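Local coordinates for monoacylglycerol lipase (Palaeococcus ferrophilus, PDB 6QE2), which catalyses the hydrolysis of monoacylglycerols to glycerol and free fatty acids, probably by the mechanism of the alpha/beta hydrolases, at residues L3-F8 against G42-D47; T61-A66 against G174-D179; G106-S111 against P194-V199; S111-K116 against D179-A184; T201-T206 against A231-F236. One frame throughout, in Å; residues are numbered along the deposited sequence.

Contact 1 of 5, residues L3-F8 against G42-D47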
# COMPACT_ATOMS: atom_id res chain seq x y z
N LEU A 3 -14.65 8.91 7.49
CA LEU A 3 -13.73 8.82 6.38
C LEU A 3 -14.38 8.97 5.04
O LEU A 3 -15.59 8.90 4.91
CB LEU A 3 -13.06 7.45 6.39
CG LEU A 3 -12.24 7.01 7.57
CD1 LEU A 3 -11.93 5.54 7.37
CD2 LEU A 3 -10.96 7.82 7.61
N TYR A 4 -13.55 9.16 4.03
CA TYR A 4 -14.04 9.22 2.67
C TYR A 4 -14.00 7.78 2.20
O TYR A 4 -12.93 7.18 2.13
CB TYR A 4 -13.15 10.09 1.79
CG TYR A 4 -13.35 9.78 0.32
CD1 TYR A 4 -14.40 10.33 -0.39
CD2 TYR A 4 -12.50 8.91 -0.34
CE1 TYR A 4 -14.59 10.04 -1.72
CE2 TYR A 4 -12.68 8.61 -1.67
CZ TYR A 4 -13.73 9.18 -2.36
OH TYR A 4 -13.91 8.88 -3.69
N ARG A 5 -15.17 7.23 1.91
CA ARG A 5 -15.28 5.86 1.44
C ARG A 5 -16.09 5.85 0.16
O ARG A 5 -17.07 6.58 0.05
CB ARG A 5 -15.99 5.00 2.49
CG ARG A 5 -15.35 4.98 3.86
CD ARG A 5 -16.35 4.50 4.89
NE ARG A 5 -15.77 4.32 6.22
CZ ARG A 5 -15.43 3.14 6.73
NH1 ARG A 5 -15.60 2.03 6.02
NH2 ARG A 5 -14.91 3.07 7.94
N ALA A 6 -15.69 5.04 -0.80
CA ALA A 6 -16.42 4.97 -2.04
C ALA A 6 -16.41 3.58 -2.64
O ALA A 6 -15.39 2.91 -2.63
CB ALA A 6 -15.85 5.96 -3.04
N LYS A 7 -17.56 3.15 -3.14
CA LYS A 7 -17.64 1.85 -3.79
C LYS A 7 -17.82 2.07 -5.29
O LYS A 7 -18.64 2.89 -5.71
CB LYS A 7 -18.79 1.01 -3.25
CG LYS A 7 -18.68 0.67 -1.76
CD LYS A 7 -19.68 -0.42 -1.39
CE LYS A 7 -21.08 0.12 -1.19
NZ LYS A 7 -21.77 -0.58 -0.07
N PHE A 8 -17.06 1.32 -6.09
CA PHE A 8 -17.08 1.45 -7.54
C PHE A 8 -17.41 0.10 -8.16
O PHE A 8 -16.89 -0.94 -7.73
CB PHE A 8 -15.73 1.94 -8.09
CG PHE A 8 -15.30 3.28 -7.57
CD1 PHE A 8 -14.42 3.38 -6.50
CD2 PHE A 8 -15.76 4.45 -8.15
CE1 PHE A 8 -14.01 4.61 -6.02
CE2 PHE A 8 -15.36 5.69 -7.68
CZ PHE A 8 -14.49 5.77 -6.61
N GLY A 42 -15.98 -5.37 -7.91
CA GLY A 42 -16.26 -4.15 -7.21
C GLY A 42 -14.98 -3.71 -6.51
O GLY A 42 -14.16 -4.54 -6.14
N VAL A 43 -14.80 -2.40 -6.38
CA VAL A 43 -13.64 -1.85 -5.68
C VAL A 43 -14.16 -0.97 -4.56
O VAL A 43 -15.01 -0.11 -4.78
CB VAL A 43 -12.72 -1.05 -6.62
CG1 VAL A 43 -11.55 -0.45 -5.82
CG2 VAL A 43 -12.20 -1.93 -7.75
N TYR A 44 -13.66 -1.21 -3.35
CA TYR A 44 -13.97 -0.40 -2.18
C TYR A 44 -12.75 0.46 -1.90
O TYR A 44 -11.69 -0.07 -1.56
CB TYR A 44 -14.34 -1.27 -0.98
CG TYR A 44 -15.02 -0.52 0.16
CD1 TYR A 44 -14.37 0.50 0.84
CD2 TYR A 44 -16.31 -0.85 0.54
CE1 TYR A 44 -15.00 1.18 1.87
CE2 TYR A 44 -16.94 -0.17 1.57
CZ TYR A 44 -16.27 0.84 2.23
OH TYR A 44 -16.88 1.51 3.26
N ALA A 45 -12.90 1.76 -2.07
CA ALA A 45 -11.80 2.70 -1.86
C ALA A 45 -12.07 3.53 -0.62
O ALA A 45 -13.22 3.81 -0.26
CB ALA A 45 -11.62 3.62 -3.07
N PHE A 46 -10.99 3.93 0.04
CA PHE A 46 -11.11 4.87 1.15
C PHE A 46 -9.83 5.68 1.20
O PHE A 46 -8.79 5.26 0.69
CB PHE A 46 -11.34 4.16 2.50
CG PHE A 46 -10.14 3.38 2.99
CD1 PHE A 46 -9.92 2.07 2.58
CD2 PHE A 46 -9.23 3.95 3.86
CE1 PHE A 46 -8.82 1.36 3.03
CE2 PHE A 46 -8.12 3.25 4.31
CZ PHE A 46 -7.92 1.95 3.89
N ASP A 47 -9.91 6.85 1.81
CA ASP A 47 -8.73 7.66 2.09
C ASP A 47 -8.40 7.51 3.57
O ASP A 47 -9.29 7.62 4.43
CB ASP A 47 -8.96 9.12 1.71
CG ASP A 47 -8.96 9.34 0.20
OD1 ASP A 47 -8.69 8.37 -0.54
OD2 ASP A 47 -9.21 10.48 -0.25

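Contact 2 of 5, residues T61-A66 against G174-D179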
# COMPACT_ATOMS: atom_id res chain seq x y z
N THR A 61 -1.79 9.19 11.48
CA THR A 61 -2.52 7.94 11.54
C THR A 61 -1.56 6.80 11.85
O THR A 61 -0.45 7.01 12.31
CB THR A 61 -3.29 7.67 10.23
OG1 THR A 61 -4.04 6.46 10.34
CG2 THR A 61 -2.33 7.59 9.07
N SER A 62 -1.97 5.57 11.60
CA SER A 62 -1.11 4.42 11.86
C SER A 62 -1.52 3.23 11.03
O SER A 62 -2.61 3.18 10.51
CB SER A 62 -1.13 4.05 13.33
OG SER A 62 -2.38 3.52 13.72
N VAL A 63 -0.63 2.25 10.93
CA VAL A 63 -0.93 1.04 10.19
C VAL A 63 -2.05 0.28 10.90
O VAL A 63 -2.92 -0.28 10.27
CB VAL A 63 0.30 0.13 10.06
CG1 VAL A 63 -0.11 -1.21 9.51
CG2 VAL A 63 1.35 0.79 9.19
N GLU A 64 -1.99 0.26 12.22
CA GLU A 64 -3.01 -0.37 13.04
C GLU A 64 -4.38 0.28 12.82
O GLU A 64 -5.38 -0.39 12.77
CB GLU A 64 -2.59 -0.29 14.50
CG GLU A 64 -1.37 -1.13 14.83
CD GLU A 64 -0.05 -0.44 14.54
OE1 GLU A 64 -0.04 0.71 14.12
OE2 GLU A 64 0.99 -1.07 14.74
N GLU A 65 -4.41 1.60 12.67
CA GLU A 65 -5.66 2.28 12.42
C GLU A 65 -6.23 1.85 11.07
O GLU A 65 -7.40 1.55 10.95
CB GLU A 65 -5.47 3.79 12.47
CG GLU A 65 -6.75 4.57 12.27
CD GLU A 65 -6.64 6.01 12.71
OE1 GLU A 65 -5.55 6.59 12.62
OE2 GLU A 65 -7.67 6.56 13.15
N ALA A 66 -5.38 1.80 10.05
CA ALA A 66 -5.81 1.37 8.73
C ALA A 66 -6.35 -0.06 8.74
O ALA A 66 -7.33 -0.35 8.08
CB ALA A 66 -4.68 1.50 7.73
N GLY A 174 5.23 7.42 11.78
CA GLY A 174 6.59 6.98 11.53
C GLY A 174 6.97 5.78 12.38
O GLY A 174 7.55 4.81 11.88
N MET A 175 6.64 5.82 13.67
CA MET A 175 6.89 4.68 14.54
C MET A 175 6.15 3.44 14.04
O MET A 175 6.71 2.34 14.02
CB MET A 175 6.47 5.01 15.97
CG MET A 175 6.75 3.90 16.98
SD MET A 175 6.35 4.39 18.67
CE MET A 175 4.57 4.52 18.59
N SER A 176 4.90 3.62 13.64
CA SER A 176 4.09 2.52 13.16
C SER A 176 4.68 1.90 11.90
O SER A 176 4.69 0.68 11.75
CB SER A 176 2.66 2.97 12.90
OG SER A 176 1.87 1.89 12.44
N VAL A 177 5.17 2.73 10.99
CA VAL A 177 5.73 2.20 9.76
C VAL A 177 6.95 1.32 10.01
O VAL A 177 7.03 0.21 9.48
CB VAL A 177 6.18 3.35 8.83
CG1 VAL A 177 7.03 2.81 7.69
CG2 VAL A 177 4.98 4.11 8.30
N PHE A 178 7.88 1.76 10.88
CA PHE A 178 9.11 0.97 11.05
C PHE A 178 8.85 -0.26 11.90
O PHE A 178 9.43 -1.32 11.65
CB PHE A 178 10.21 1.86 11.66
CG PHE A 178 10.64 2.93 10.72
CD1 PHE A 178 11.15 2.59 9.46
CD2 PHE A 178 10.48 4.26 11.06
CE1 PHE A 178 11.52 3.58 8.53
CE2 PHE A 178 10.83 5.26 10.16
CZ PHE A 178 11.33 4.94 8.90
N ASP A 179 7.97 -0.13 12.90
CA ASP A 179 7.60 -1.29 13.69
C ASP A 179 6.90 -2.34 12.83
O ASP A 179 7.18 -3.53 12.94
CB ASP A 179 6.67 -0.89 14.83
CG ASP A 179 6.26 -2.08 15.70
OD1 ASP A 179 7.14 -2.80 16.21
OD2 ASP A 179 5.05 -2.28 15.89
O HOH W 1 3.37 0.07 15.78

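Contact 3 of 5, residues G106-S111 against P194-V199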
# COMPACT_ATOMS: atom_id res chain seq x y z
N GLY A 106 -7.11 -13.03 -0.77
CA GLY A 106 -5.79 -12.86 -1.35
C GLY A 106 -5.33 -11.44 -1.17
O GLY A 106 -6.10 -10.53 -0.87
N VAL A 107 -4.02 -11.24 -1.35
CA VAL A 107 -3.43 -9.93 -1.13
C VAL A 107 -2.45 -9.61 -2.25
O VAL A 107 -1.61 -10.45 -2.61
CB VAL A 107 -2.75 -9.83 0.26
CG1 VAL A 107 -1.73 -10.96 0.48
CG2 VAL A 107 -2.10 -8.48 0.43
N VAL A 108 -2.59 -8.42 -2.83
CA VAL A 108 -1.69 -7.90 -3.85
C VAL A 108 -1.01 -6.69 -3.26
O VAL A 108 -1.68 -5.75 -2.80
CB VAL A 108 -2.45 -7.51 -5.13
CG1 VAL A 108 -1.47 -6.99 -6.18
CG2 VAL A 108 -3.27 -8.68 -5.67
N ALA A 109 0.32 -6.70 -3.24
CA ALA A 109 1.10 -5.60 -2.68
C ALA A 109 2.00 -5.02 -3.76
O ALA A 109 2.86 -5.72 -4.30
CB ALA A 109 1.92 -6.07 -1.48
N SER A 110 1.77 -3.76 -4.09
CA SER A 110 2.61 -3.00 -5.01
C SER A 110 3.66 -2.25 -4.20
O SER A 110 3.32 -1.46 -3.32
CB SER A 110 1.76 -2.04 -5.83
OG SER A 110 2.51 -0.92 -6.28
N SER A 111 4.94 -2.48 -4.51
CA SER A 111 6.06 -1.83 -3.84
C SER A 111 5.87 -1.72 -2.33
O SER A 111 5.97 -0.62 -1.77
CB SER A 111 6.28 -0.42 -4.41
OG SER A 111 6.48 -0.46 -5.82
N PRO A 194 -3.51 -16.40 -0.87
CA PRO A 194 -2.54 -16.20 -1.95
C PRO A 194 -1.98 -14.79 -1.97
O PRO A 194 -2.66 -13.82 -1.62
CB PRO A 194 -3.34 -16.50 -3.22
CG PRO A 194 -4.43 -17.40 -2.76
CD PRO A 194 -4.80 -16.91 -1.39
N VAL A 195 -0.72 -14.67 -2.40
CA VAL A 195 0.04 -13.43 -2.34
C VAL A 195 0.61 -13.11 -3.72
O VAL A 195 1.15 -13.99 -4.40
CB VAL A 195 1.18 -13.51 -1.31
CG1 VAL A 195 2.09 -12.27 -1.40
CG2 VAL A 195 0.63 -13.69 0.09
N LEU A 196 0.52 -11.84 -4.12
CA LEU A 196 1.23 -11.31 -5.28
C LEU A 196 1.99 -10.06 -4.85
O LEU A 196 1.39 -9.12 -4.32
CB LEU A 196 0.27 -10.99 -6.43
CG LEU A 196 0.84 -10.23 -7.63
CD1 LEU A 196 1.94 -11.04 -8.33
CD2 LEU A 196 -0.27 -9.85 -8.60
N LEU A 197 3.30 -10.06 -5.06
CA LEU A 197 4.14 -8.90 -4.81
C LEU A 197 4.65 -8.35 -6.14
O LEU A 197 5.11 -9.11 -6.99
CB LEU A 197 5.33 -9.29 -3.92
CG LEU A 197 4.97 -10.01 -2.62
CD1 LEU A 197 6.24 -10.47 -1.91
CD2 LEU A 197 4.17 -9.10 -1.70
N LEU A 198 4.60 -7.03 -6.30
CA LEU A 198 5.06 -6.36 -7.51
C LEU A 198 6.07 -5.29 -7.14
O LEU A 198 5.76 -4.41 -6.32
CB LEU A 198 3.90 -5.74 -8.29
CG LEU A 198 2.69 -6.62 -8.61
CD1 LEU A 198 1.50 -6.08 -7.86
CD2 LEU A 198 2.40 -6.65 -10.10
N VAL A 199 7.26 -5.34 -7.74
CA VAL A 199 8.32 -4.39 -7.42
C VAL A 199 9.00 -3.89 -8.68
O VAL A 199 9.07 -4.58 -9.70
CB VAL A 199 9.38 -5.01 -6.46
CG1 VAL A 199 8.74 -5.37 -5.13
CG2 VAL A 199 10.01 -6.23 -7.10

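Contact 4 of 5, residues S111-K116 against D179-A184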
# COMPACT_ATOMS: atom_id res chain seq x y z
N SER A 111 4.94 -2.48 -4.51
CA SER A 111 6.06 -1.83 -3.84
C SER A 111 5.87 -1.72 -2.33
O SER A 111 5.97 -0.62 -1.77
CB SER A 111 6.28 -0.42 -4.41
OG SER A 111 6.48 -0.46 -5.82
N PRO A 112 5.59 -2.82 -1.62
CA PRO A 112 5.31 -2.71 -0.19
C PRO A 112 6.54 -2.26 0.58
O PRO A 112 7.68 -2.58 0.22
CB PRO A 112 4.89 -4.13 0.20
CG PRO A 112 5.53 -5.01 -0.82
CD PRO A 112 5.52 -4.22 -2.09
N ALA A 113 6.30 -1.49 1.64
CA ALA A 113 7.37 -0.94 2.47
C ALA A 113 7.89 -2.05 3.39
O ALA A 113 7.40 -2.24 4.50
CB ALA A 113 6.86 0.26 3.27
N LEU A 114 8.90 -2.78 2.91
CA LEU A 114 9.45 -3.92 3.62
C LEU A 114 10.94 -3.79 3.91
O LEU A 114 11.52 -4.69 4.54
CB LEU A 114 9.20 -5.21 2.82
CG LEU A 114 7.72 -5.58 2.66
CD1 LEU A 114 7.56 -6.69 1.64
CD2 LEU A 114 7.13 -6.00 4.00
N ALA A 115 11.57 -2.73 3.45
CA ALA A 115 12.98 -2.45 3.70
C ALA A 115 13.15 -0.95 3.76
O ALA A 115 12.48 -0.21 3.04
CB ALA A 115 13.88 -3.06 2.62
N LYS A 116 14.04 -0.50 4.65
CA LYS A 116 14.32 0.92 4.79
C LYS A 116 14.95 1.47 3.51
O LYS A 116 15.78 0.81 2.88
CB LYS A 116 15.27 1.13 5.98
CG LYS A 116 15.61 2.58 6.29
CD LYS A 116 16.57 2.66 7.46
CE LYS A 116 17.99 2.33 7.04
NZ LYS A 116 18.44 3.20 5.92
N ASP A 179 7.97 -0.13 12.90
CA ASP A 179 7.60 -1.29 13.69
C ASP A 179 6.90 -2.34 12.83
O ASP A 179 7.18 -3.53 12.94
CB ASP A 179 6.67 -0.89 14.83
CG ASP A 179 6.26 -2.08 15.70
OD1 ASP A 179 7.14 -2.80 16.21
OD2 ASP A 179 5.05 -2.28 15.89
N ASN A 180 5.96 -1.90 11.99
CA ASN A 180 5.26 -2.90 11.19
C ASN A 180 6.14 -3.48 10.07
O ASN A 180 5.91 -4.62 9.65
CB ASN A 180 3.95 -2.33 10.66
CG ASN A 180 2.92 -2.36 11.70
OD1 ASN A 180 2.31 -3.42 11.95
ND2 ASN A 180 2.71 -1.20 12.35
N MET A 181 7.13 -2.74 9.58
CA MET A 181 8.07 -3.32 8.62
C MET A 181 8.76 -4.55 9.22
O MET A 181 8.87 -5.60 8.57
CB MET A 181 9.09 -2.27 8.21
CG MET A 181 10.15 -2.78 7.31
SD MET A 181 11.33 -1.47 6.90
CE MET A 181 10.20 -0.39 6.00
N GLU A 182 9.24 -4.43 10.46
CA GLU A 182 9.84 -5.56 11.14
C GLU A 182 8.85 -6.70 11.33
O GLU A 182 9.18 -7.87 11.06
CB GLU A 182 10.37 -5.11 12.50
CG GLU A 182 11.60 -4.23 12.40
CD GLU A 182 12.23 -4.01 13.77
OE1 GLU A 182 13.48 -4.02 13.86
OE2 GLU A 182 11.48 -3.83 14.75
N ARG A 183 7.64 -6.39 11.81
CA ARG A 183 6.69 -7.44 12.10
C ARG A 183 6.24 -8.14 10.83
O ARG A 183 5.90 -9.33 10.87
CB ARG A 183 5.48 -6.88 12.84
CG ARG A 183 5.87 -6.37 14.21
CD ARG A 183 4.59 -5.87 14.85
NE ARG A 183 4.84 -5.33 16.18
CZ ARG A 183 3.96 -4.60 16.86
NH1 ARG A 183 2.78 -4.28 16.32
NH2 ARG A 183 4.28 -4.15 18.07
N ALA A 184 6.29 -7.44 9.69
CA ALA A 184 5.82 -8.05 8.44
C ALA A 184 6.71 -9.23 8.09
O ALA A 184 6.23 -10.26 7.60
CB ALA A 184 5.81 -7.04 7.28

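Contact 5 of 5, residues T201-T206 against A231-F236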
# COMPACT_ATOMS: atom_id res chain seq x y z
N THR A 201 12.70 -2.70 -10.08
CA THR A 201 14.05 -3.04 -9.67
C THR A 201 14.89 -1.81 -9.30
O THR A 201 15.87 -1.95 -8.57
CB THR A 201 14.79 -3.82 -10.76
OG1 THR A 201 14.94 -3.00 -11.92
CG2 THR A 201 14.05 -5.09 -11.12
N ALA A 202 14.51 -0.63 -9.77
CA ALA A 202 15.27 0.59 -9.49
C ALA A 202 14.64 1.40 -8.37
O ALA A 202 15.04 2.56 -8.16
CB ALA A 202 15.39 1.44 -10.75
N ASP A 203 13.70 0.82 -7.63
CA ASP A 203 13.03 1.49 -6.54
C ASP A 203 13.98 1.65 -5.35
O ASP A 203 14.47 0.66 -4.81
CB ASP A 203 11.80 0.67 -6.15
CG ASP A 203 10.93 1.33 -5.10
OD1 ASP A 203 11.28 2.40 -4.57
OD2 ASP A 203 9.85 0.75 -4.82
N ILE A 204 14.27 2.89 -4.97
CA ILE A 204 15.03 3.16 -3.75
C ILE A 204 14.17 3.70 -2.62
O ILE A 204 14.68 3.87 -1.50
CB ILE A 204 16.25 4.08 -4.01
CG1 ILE A 204 15.84 5.38 -4.69
CG2 ILE A 204 17.28 3.36 -4.86
CD1 ILE A 204 17.04 6.23 -5.07
N ILE A 205 12.90 4.00 -2.87
CA ILE A 205 12.02 4.41 -1.79
C ILE A 205 11.66 3.21 -0.92
O ILE A 205 11.69 3.28 0.31
CB ILE A 205 10.76 5.09 -2.36
CG1 ILE A 205 11.14 6.40 -3.06
CG2 ILE A 205 9.75 5.35 -1.26
CD1 ILE A 205 10.02 7.02 -3.85
N THR A 206 11.31 2.09 -1.56
CA THR A 206 11.12 0.80 -0.88
C THR A 206 11.98 -0.20 -1.64
O THR A 206 11.55 -0.75 -2.66
CB THR A 206 9.65 0.38 -0.87
OG1 THR A 206 9.12 0.43 -2.20
CG2 THR A 206 8.81 1.30 0.02
N ALA A 231 11.99 -0.01 -13.37
CA ALA A 231 10.93 0.84 -12.85
C ALA A 231 11.30 1.40 -11.49
O ALA A 231 12.06 0.79 -10.73
CB ALA A 231 9.61 0.07 -12.77
N TYR A 232 10.75 2.58 -11.19
CA TYR A 232 10.94 3.23 -9.90
C TYR A 232 9.87 2.73 -8.92
O TYR A 232 9.32 1.64 -9.07
CB TYR A 232 10.89 4.75 -10.07
CG TYR A 232 12.10 5.36 -10.75
CD1 TYR A 232 13.16 4.58 -11.18
CD2 TYR A 232 12.18 6.74 -10.94
CE1 TYR A 232 14.26 5.14 -11.80
CE2 TYR A 232 13.28 7.31 -11.56
CZ TYR A 232 14.31 6.51 -11.99
OH TYR A 232 15.41 7.08 -12.60
N HIS A 233 9.57 3.55 -7.90
CA HIS A 233 8.66 3.15 -6.83
C HIS A 233 7.23 2.98 -7.33
O HIS A 233 6.54 2.04 -6.94
CB HIS A 233 8.72 4.20 -5.72
CG HIS A 233 7.86 3.90 -4.53
ND1 HIS A 233 8.04 2.78 -3.75
CD2 HIS A 233 6.83 4.58 -3.98
CE1 HIS A 233 7.15 2.78 -2.77
NE2 HIS A 233 6.40 3.87 -2.89
N GLU A 234 6.77 3.89 -8.19
CA GLU A 234 5.43 3.80 -8.76
C GLU A 234 5.55 3.21 -10.16
O GLU A 234 6.08 3.86 -11.07
CB GLU A 234 4.75 5.17 -8.79
CG GLU A 234 4.40 5.67 -7.41
CD GLU A 234 3.66 6.99 -7.43
OE1 GLU A 234 3.37 7.50 -8.53
OE2 GLU A 234 3.37 7.51 -6.34
N ILE A 235 5.07 1.98 -10.32
CA ILE A 235 5.06 1.34 -11.64
C ILE A 235 3.81 1.72 -12.43
O ILE A 235 3.80 1.53 -13.66
CB ILE A 235 5.18 -0.19 -11.48
CG1 ILE A 235 6.27 -0.53 -10.47
CG2 ILE A 235 5.52 -0.86 -12.81
CD1 ILE A 235 6.26 -1.97 -10.01
N PHE A 236 2.80 2.30 -11.77
CA PHE A 236 1.48 2.52 -12.37
C PHE A 236 1.54 3.31 -13.67
O PHE A 236 0.79 3.04 -14.61
CB PHE A 236 0.55 3.25 -11.39
CG PHE A 236 0.32 2.51 -10.11
CD1 PHE A 236 1.18 2.67 -9.04
CD2 PHE A 236 -0.78 1.68 -9.97
CE1 PHE A 236 0.96 2.00 -7.85
CE2 PHE A 236 -1.00 1.00 -8.79
CZ PHE A 236 -0.13 1.16 -7.73

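Contact 1 of 5, residues L3-F8 against G42-D47
Ala6 and Ala45 face each other as an antiparallel hydrogen-bonded pair, Ala6 N giving to Ala45 O and Ala45 N to Ala6 O, each at 2.8 Å. Phe8 and Val43 repeat the reciprocal exchange two residues on, and Asp47 N reaches Tyr4 O at the other end. The ladder joins strand 5-8, an outermost strand of the mixed alpha/beta-hydrolase sheet, to 42-46; the other edge of 42-46 pairs with the parallel strand 15-19. Among the side chains, Tyr44 carries the polar contact: Arg5 NH1 donates to its OH at 3.1 Å, the oxygen lying in the guanidinium plane although ring and guanidinium stand 89° apart. Glu76 also bonds this hydroxyl. With CG anti to the backbone N (chi1 -165°), Tyr44 brings its ring toward strand 5-8, and Lys7 CG packs 3.6 Å from Tyr44 CD2. A phenylalanine here would probably keep the Lys7 packing but leave Arg5 NH1 and Glu76 without the oxygen they share. On the other face, Phe8 presents its ring edge, CE1, to Ala45 CB at 3.9 Å. Tyr4 CD2 lies 3.6 Å from Asp47 CG, whose carboxylate is held by Ser26 OG and Lys53 N.

Contact 2 of 5, residues T61-A66 against G174-D179
The start of helix 63-77, capped by Ser62, is met here by the flank of helix 171-186, and Ser176 is the residue that joins them. Its OG is set anti to the backbone N (chi1 -180°), which carries it off its helix toward the other. There it accepts from Val63 N at 2.9 Å, with an N-H...O angle of 160°, and donates to Glu64 OE1 at 2.8 Å. That carboxylate oxygen is met on its syn side, 24° out of plane. Val63 CB packs against the same hydroxyl, 3.4 Å from Ser176 OG. Glu64, its chain bent at chi2, brings OE1 to Ser176; in the Asp179 conformer described, a water gives one hydrogen to Glu64 OE2 and the other to Asp179 OD2, bridging two like charges. Asn180 also bonds Glu64 OE2, and Arg183 forms a salt bridge with that Asp179 conformer, which probably eases the repulsion. An alanine in place of Ser176 would probably leave Val63 N without its acceptor and Glu64 OE1 without its donor. Within 61-66, Ser62 OG accepts from Glu65 N at 3.0 Å. The motif is a serine N-cap, to which a second helix adds a hydroxyl for the first amide.

Contact 3 of 5, residues G106-S111 against P194-V199
Two neighbouring parallel strands of the central alpha/beta-hydrolase sheet, 106-110 and 195-200, run side by side here in the buried heart of the fold, the axes of their facing segments 4.8 Å apart and only 7° from parallel. Strand 82-86 continues the sheet beyond the first strand and 223-228 beyond the second. Five backbone bonds form the ladder, alternate residues bonding to the two that flank their partner: Val107 N gives to Pro194 O, Leu196 N to Val107 O, Ala109 N to Leu196 O, Leu198 N to Ala109 O and Ser111 N to Leu198 O. Apolar side chains make the contacts on both faces. On the face of Val107 and Ala109, Val107 CG1 meets Val195 CG2 at 3.6 Å, the two valines side by side and pointing the same way, and Ala109 CB takes Leu197 CD2 at 3.8 Å; helix 88-99 covers this side. On the face of Val108 and Ser110, helix 242-256 lies over the sheet. Val108 CG1, anti to its own N (chi1 -180°), touches two leucine methyls, Leu196 CD2 at 3.9 Å and Leu198 CD1. Leu196 lies alongside the valine, whereas Leu198 slants across it. At the end of the first strand Ser111 OG bonds His233 O and Ser110 OG bonds His86. The tightest apolar approach across the pair is Val108 CG1 to Leu198 CD1, 3.5 Å.

Contact 4 of 5, residues S111-K116 against D179-A184
Met181 carries the apolar contact, laying its thioether along the loop that follows strand 106-110; a second conformer of this side chain exists beside the one described. Its CG stands anti to the backbone N (chi1 176°) and its chain runs straight as far as SD, which carries the sulfur to the loop backbone; the bend at chi3 (-64°) then turns the methyl back toward Ala113. Met181 CG lies 3.6 Å from Leu114 O, SD 3.7 Å from Lys116 N, and CE 3.7 Å from Ala113 O. The CE methyl also approaches Ala113 CB more loosely, at 4.4 Å. A second apolar pair forms one turn further along helix 171-186, where Leu114 CD2 meets Ala184 CB at 3.7 Å. Leu114 CB starts away from the helix, but CD2 comes back to it, and the Leu114 side chain also packs on Ile94 and Leu214 of two other helices. Polar links across the two segments are lacking. Ala113, the centre of an inverse gamma turn, has a carbonyl buried here with no partner in the model, and its side chain touches the bound detergent lauryl dimethylamine-N-oxide. A thioether laid on loop backbone and a leucine methyl on an alanine suggest that these segments fit by shape, beside a pocket that takes an alkyl amphiphile, while a directional bond comes from the next helix residue, His185, to Leu114 O.

Contact 5 of 5, residues T201-T206 against A231-F236
His233 ND1 donates to Asp203 OD2 at 2.9 Å, with an N-H...O angle of 160°. The oxygen lies close to the imidazole plane and is met on its syn side, while carboxylate and ring are turned 63° from each other. Thr206 OG1 gives to the same OD2 at 2.7 Å, from the opposite face of the carboxylate, so two donors grip one oxygen. Over the imidazole, Ile205 CG2 sits 3.8 Å above the ring centre of His233 in a CH-pi contact, while its CD1 packs on His233 CB. The histidine CG is anti to the backbone N (chi1 -178°), which stretches the ring from its loop toward Asp203. Backbone N-H groups of the aspartate's own loop fix the carboxylate: Thr206 N donates to Asp203 OD1 at 3.0 Å, an Asx motif, and Ile205 N adds a weak bond to that oxygen. Further out, Ala202 N gives to Ala231 O at 3.0 Å, tying the two loops together, and Ala202 CB meets the edge of the Tyr232 ring. On its far side His233 NE2 is hydrogen-bonded to Ser87 OG and to a bound glycerol, while the detergent touches Ile205 and Thr206. Ser87, His233 and Asp203 fit the Ser-His-Asp catalytic triad of the alpha/beta hydrolases, Ser87 probably on the nucleophile elbow. The chemistry is consistent with a relay in which the doubly held carboxylate orients the imidazole toward the serine.

Contacts 1 and 3 belong to the same sheet: contact 1 adds its antiparallel outermost strand, with exposed charged side chains on one face, whereas contact 3 is parallel, interior and apolar. Contacts 2 and 4 use successive parts of helix 171-186 and share Asp179; the first is a buried polar junction, the second a partly buried apolar one, and Asn180 links them by its bond to Glu64. Contact 5, between two loops, concentrates the hydrogen bonding of the probable triad. Ser111, common to contacts 3 and 4, also reaches contact 5, so sheet end, pocket loop and putative active site meet there. Contact 1 lies across the chain's centre from contacts 4 and 5.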